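Local structure of WbbZ protein (Klebsiella pneumoniae subsp. pneumoniae NTUH-K2044, 6X1L) at residues A[56-67]-A[88-98]. The protein is functionally uncharacterised but belongs to the polysaccharide pyruvyl transferase family, so it probably acts in the pyruvylation of a cell-surface polysaccharide. Sequence-based numbering, arbitrary orientation.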
loop_
_atom_site.group_PDB
_atom_site.type_symbol
_atom_site.label_atom_id
_atom_site.label_comp_id
_atom_site.label_asym_id
_atom_site.label_seq_id
_atom_site.Cartn_x
_atom_site.Cartn_y
_atom_site.Cartn_z
ATOM N N TYR A 56 -14.499 -9.404 -14.761
ATOM C CA TYR A 56 -14.051 -10.330 -15.791
ATOM C C TYR A 56 -13.393 -11.544 -15.155
ATOM O O TYR A 56 -12.489 -11.413 -14.322
ATOM C CB TYR A 56 -13.075 -9.637 -16.742
ATOM C CG TYR A 56 -12.456 -10.575 -17.756
ATOM C CD1 TYR A 56 -13.094 -10.845 -18.960
ATOM C CD2 TYR A 56 -11.238 -11.195 -17.506
ATOM C CE1 TYR A 56 -12.535 -11.707 -19.887
ATOM C CE2 TYR A 56 -10.673 -12.060 -18.424
ATOM C CZ TYR A 56 -11.324 -12.312 -19.613
ATOM O OH TYR A 56 -10.761 -13.169 -20.530
ATOM N N ARG A 57 -13.851 -12.729 -15.546
ATOM C CA ARG A 57 -13.269 -13.989 -15.101
ATOM C C ARG A 57 -12.798 -14.760 -16.323
ATOM O O ARG A 57 -13.598 -15.073 -17.211
ATOM C CB ARG A 57 -14.273 -14.811 -14.290
ATOM C CG ARG A 57 -14.584 -14.222 -12.925
ATOM C CD ARG A 57 -13.312 -14.017 -12.117
ATOM N NE ARG A 57 -13.576 -13.403 -10.820
ATOM N N ASP A 58 -11.501 -15.052 -16.370
ATOM C CA ASP A 58 -10.937 -15.793 -17.488
ATOM C C ASP A 58 -11.504 -17.207 -17.513
ATOM O O ASP A 58 -11.522 -17.901 -16.492
ATOM C CB ASP A 58 -9.413 -15.830 -17.378
ATOM C CG ASP A 58 -8.737 -16.194 -18.686
ATOM O OD1 ASP A 58 -9.361 -16.889 -19.518
ATOM O OD2 ASP A 58 -7.574 -15.783 -18.884
ATOM N N GLY A 59 -11.970 -17.632 -18.685
ATOM C CA GLY A 59 -12.569 -18.936 -18.852
ATOM C C GLY A 59 -14.078 -18.955 -18.741
ATOM O O GLY A 59 -14.691 -19.974 -19.080
ATOM N N GLU A 60 -14.690 -17.870 -18.278
ATOM C CA GLU A 60 -16.140 -17.803 -18.216
ATOM C C GLU A 60 -16.709 -17.431 -19.581
ATOM O O GLU A 60 -16.080 -16.718 -20.369
ATOM C CB GLU A 60 -16.594 -16.790 -17.165
ATOM C CG GLU A 60 -17.814 -17.237 -16.374
ATOM C CD GLU A 60 -18.393 -16.129 -15.518
ATOM O OE1 GLU A 60 -18.907 -15.143 -16.088
ATOM O OE2 GLU A 60 -18.326 -16.240 -14.274
ATOM N N ARG A 61 -17.909 -17.928 -19.857
ATOM C CA ARG A 61 -18.557 -17.716 -21.145
ATOM C C ARG A 61 -19.442 -16.480 -21.071
ATOM O O ARG A 61 -20.340 -16.399 -20.226
ATOM C CB ARG A 61 -19.367 -18.947 -21.546
ATOM C CG ARG A 61 -20.118 -19.593 -20.396
ATOM C CD ARG A 61 -20.834 -20.856 -20.842
ATOM N NE ARG A 61 -21.903 -20.572 -21.795
ATOM C CZ ARG A 61 -23.161 -20.315 -21.450
ATOM N NH1 ARG A 61 -23.508 -20.303 -20.170
ATOM N NH2 ARG A 61 -24.071 -20.067 -22.383
ATOM N N TYR A 62 -19.183 -15.518 -21.950
ATOM C CA TYR A 62 -19.970 -14.300 -22.038
ATOM C C TYR A 62 -20.740 -14.267 -23.353
ATOM O O TYR A 62 -20.422 -14.983 -24.308
ATOM C CB TYR A 62 -19.080 -13.060 -21.914
ATOM C CG TYR A 62 -18.295 -13.006 -20.622
ATOM C CD1 TYR A 62 -18.924 -12.728 -19.415
ATOM C CD2 TYR A 62 -16.926 -13.234 -20.609
ATOM C CE1 TYR A 62 -18.210 -12.680 -18.229
ATOM C CE2 TYR A 62 -16.203 -13.187 -19.428
ATOM C CZ TYR A 62 -16.851 -12.911 -18.243
ATOM O OH TYR A 62 -16.134 -12.862 -17.069
ATOM N N SER A 63 -21.765 -13.420 -23.388
ATOM C CA SER A 63 -22.656 -13.334 -24.538
ATOM C C SER A 63 -22.092 -12.350 -25.557
ATOM O O SER A 63 -21.859 -11.180 -25.238
ATOM C CB SER A 63 -24.053 -12.908 -24.096
ATOM O OG SER A 63 -24.883 -12.656 -25.215
ATOM N N SER A 64 -21.885 -12.825 -26.785
ATOM C CA SER A 64 -21.416 -11.981 -27.877
ATOM C C SER A 64 -22.474 -11.000 -28.367
ATOM O O SER A 64 -22.217 -10.272 -29.332
ATOM C CB SER A 64 -20.945 -12.856 -29.039
ATOM O OG SER A 64 -20.570 -12.068 -30.155
ATOM N N GLU A 65 -23.647 -10.962 -27.740
ATOM C CA GLU A 65 -24.721 -10.070 -28.144
ATOM C C GLU A 65 -25.178 -9.119 -27.049
ATOM O O GLU A 65 -25.594 -8.001 -27.363
ATOM C CB GLU A 65 -25.931 -10.884 -28.629
ATOM C CG GLU A 65 -27.058 -10.046 -29.210
ATOM C CD GLU A 65 -28.271 -10.875 -29.575
ATOM O OE1 GLU A 65 -29.071 -10.423 -30.421
ATOM O OE2 GLU A 65 -28.422 -11.981 -29.016
ATOM N N THR A 66 -25.099 -9.515 -25.778
ATOM C CA THR A 66 -25.637 -8.708 -24.691
ATOM C C THR A 66 -24.617 -8.338 -23.619
ATOM O O THR A 66 -24.981 -7.643 -22.663
ATOM C CB THR A 66 -26.823 -9.428 -24.033
ATOM O OG1 THR A 66 -26.419 -10.737 -23.613
ATOM C CG2 THR A 66 -27.984 -9.548 -25.014
ATOM N N ASP A 67 -23.365 -8.769 -23.739
ATOM C CA ASP A 67 -22.323 -8.419 -22.782
ATOM C C ASP A 67 -21.361 -7.421 -23.407
ATOM O O ASP A 67 -20.933 -7.595 -24.553
ATOM C CB ASP A 67 -21.557 -9.657 -22.307
ATOM C CG ASP A 67 -22.359 -10.502 -21.345
ATOM O OD1 ASP A 67 -23.404 -10.022 -20.862
ATOM O OD2 ASP A 67 -21.953 -11.649 -21.077
ATOM N N PHE A 88 -4.765 -8.508 -24.211
ATOM C CA PHE A 88 -6.019 -8.834 -23.540
ATOM C C PHE A 88 -7.219 -8.494 -24.415
ATOM O O PHE A 88 -8.163 -9.285 -24.526
ATOM C CB PHE A 88 -6.119 -8.097 -22.204
ATOM C CG PHE A 88 -7.376 -8.406 -21.443
ATOM C CD1 PHE A 88 -7.445 -9.519 -20.619
ATOM C CD2 PHE A 88 -8.494 -7.594 -21.555
ATOM C CE1 PHE A 88 -8.601 -9.814 -19.921
ATOM C CE2 PHE A 88 -9.655 -7.884 -20.860
ATOM C CZ PHE A 88 -9.708 -8.995 -20.042
ATOM N N ILE A 89 -7.201 -7.318 -25.040
ATOM C CA ILE A 89 -8.341 -6.895 -25.843
ATOM C C ILE A 89 -8.454 -7.745 -27.101
ATOM O O ILE A 89 -9.548 -8.183 -27.472
ATOM C CB ILE A 89 -8.228 -5.397 -26.171
ATOM C CG1 ILE A 89 -8.314 -4.574 -24.884
ATOM C CG2 ILE A 89 -9.310 -4.982 -27.150
ATOM C CD1 ILE A 89 -8.240 -3.081 -25.106
ATOM N N GLN A 90 -7.326 -8.013 -27.764
ATOM C CA GLN A 90 -7.373 -8.747 -29.023
ATOM C C GLN A 90 -7.819 -10.189 -28.815
ATOM O O GLN A 90 -8.520 -10.756 -29.661
ATOM C CB GLN A 90 -6.009 -8.701 -29.709
ATOM C CG GLN A 90 -6.033 -9.216 -31.135
ATOM C CD GLN A 90 -4.714 -9.018 -31.850
ATOM O OE1 GLN A 90 -4.683 -8.745 -33.050
ATOM N NE2 GLN A 90 -3.615 -9.158 -31.117
ATOM N N ASN A 91 -7.427 -10.799 -27.697
ATOM C CA ASN A 91 -7.805 -12.179 -27.420
ATOM C C ASN A 91 -9.228 -12.316 -26.895
ATOM O O ASN A 91 -9.760 -13.430 -26.884
ATOM C CB ASN A 91 -6.829 -12.802 -26.416
ATOM C CG ASN A 91 -5.416 -12.904 -26.960
ATOM O OD1 ASN A 91 -5.209 -13.004 -28.170
ATOM N ND2 ASN A 91 -4.434 -12.881 -26.066
ATOM N N ASN A 92 -9.855 -11.222 -26.466
ATOM C CA ASN A 92 -11.177 -11.278 -25.860
ATOM C C ASN A 92 -12.223 -10.453 -26.598
ATOM O O ASN A 92 -13.394 -10.475 -26.202
ATOM C CB ASN A 92 -11.104 -10.817 -24.396
ATOM C CG ASN A 92 -10.177 -11.681 -23.558
ATOM O OD1 ASN A 92 -10.276 -12.908 -23.564
ATOM N ND2 ASN A 92 -9.263 -11.041 -22.838
ATOM N N ILE A 93 -11.837 -9.739 -27.660
ATOM C CA ILE A 93 -12.765 -8.859 -28.371
ATOM C C ILE A 93 -13.930 -9.644 -28.966
ATOM O O ILE A 93 -15.046 -9.123 -29.078
ATOM C CB ILE A 93 -12.003 -8.063 -29.454
ATOM C CG1 ILE A 93 -12.936 -7.108 -30.203
ATOM C CG2 ILE A 93 -11.299 -9.004 -30.421
ATOM C CD1 ILE A 93 -12.938 -5.701 -29.653
ATOM N N GLY A 94 -13.701 -10.905 -29.344
ATOM C CA GLY A 94 -14.750 -11.697 -29.963
ATOM C C GLY A 94 -15.821 -12.173 -29.003
ATOM O O GLY A 94 -16.907 -12.561 -29.447
ATOM N N LYS A 95 -15.543 -12.147 -27.697
ATOM C CA LYS A 95 -16.490 -12.654 -26.710
ATOM C C LYS A 95 -17.649 -11.702 -26.441
ATOM O O LYS A 95 -18.691 -12.148 -25.951
ATOM C CB LYS A 95 -15.781 -12.933 -25.380
ATOM C CG LYS A 95 -14.657 -13.953 -25.429
ATOM C CD LYS A 95 -14.026 -14.097 -24.047
ATOM C CE LYS A 95 -12.840 -15.046 -24.055
ATOM N NZ LYS A 95 -12.235 -15.172 -22.698
ATOM N N PHE A 96 -17.492 -10.414 -26.730
ATOM C CA PHE A 96 -18.443 -9.407 -26.286
ATOM C C PHE A 96 -19.096 -8.700 -27.469
ATOM O O PHE A 96 -18.601 -8.734 -28.599
ATOM C CB PHE A 96 -17.761 -8.378 -25.374
ATOM C CG PHE A 96 -17.108 -8.986 -24.162
ATOM C CD1 PHE A 96 -15.772 -9.355 -24.189
ATOM C CD2 PHE A 96 -17.833 -9.201 -23.002
ATOM C CE1 PHE A 96 -15.168 -9.920 -23.075
ATOM C CE2 PHE A 96 -17.235 -9.767 -21.886
ATOM C CZ PHE A 96 -15.902 -10.127 -21.926
ATOM N N HIS A 97 -20.230 -8.055 -27.182
ATOM C CA HIS A 97 -20.926 -7.268 -28.195
ATOM C C HIS A 97 -20.157 -5.993 -28.523
ATOM O O HIS A 97 -20.037 -5.615 -29.695
ATOM C CB HIS A 97 -22.339 -6.939 -27.711
ATOM C CG HIS A 97 -23.118 -6.068 -28.647
ATOM N ND1 HIS A 97 -23.360 -4.735 -28.394
ATOM C CD2 HIS A 97 -23.719 -6.341 -29.830
ATOM C CE1 HIS A 97 -24.071 -4.223 -29.382
ATOM N NE2 HIS A 97 -24.302 -5.177 -30.266
ATOM N N LYS A 98 -19.637 -5.321 -27.498
ATOM C CA LYS A 98 -18.828 -4.122 -27.650
ATOM C C LYS A 98 -17.695 -4.168 -26.636
ATOM O O LYS A 98 -17.763 -4.882 -25.633
ATOM C CB LYS A 98 -19.641 -2.837 -27.433
ATOM C CG LYS A 98 -20.749 -2.596 -28.435
ATOM C CD LYS A 98 -20.186 -2.308 -29.808
ATOM C CE LYS A 98 -21.293 -1.978 -30.794
ATOM N NZ LYS A 98 -20.739 -1.766 -32.154
#
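Over one face of the six-stranded parallel sheet, the loop 56-67 crosses strand 23-27 to join strands 53-55 and 67-71. It packs on helix 84-92 of the beta-alpha-beta unit 67-71/98-104 and on the link to strand 98-104. Y56 and F88 form a T-shaped pair. The edge of F88 meets the face of Y56, with centroids 4.8 Å apart and planes at 76°. CZ of F88 lies over the centre of the Y56 ring. Y56 has CG anti to the backbone N (chi1 174°), which carries its ring across to the helix. K95 runs out extended, and its NZ gives Y56 OH a weak bond of 3.3 Å. The same NZ donates to N92 OD1 at 3.1 Å, from above the carbonyl plane. F96 CZ comes to 3.5 Å from Y62 CD2; the two rings are near parallel, planes at 28°, but offset so far that they barely overlap. F96 also touches V25 and L69 of the sheet. Where strand 67-71 begins, H97 N donates to D67 O at 2.8 Å. D67 OD2 accepts from S63 N, and OD1 forms a salt bridge with R23. Two aromatic pairs are thus flanked by polar contacts. The backbone bond sets where the link meets strand 67-71, and K95 probably gives buried N92 OD1 a charged partner.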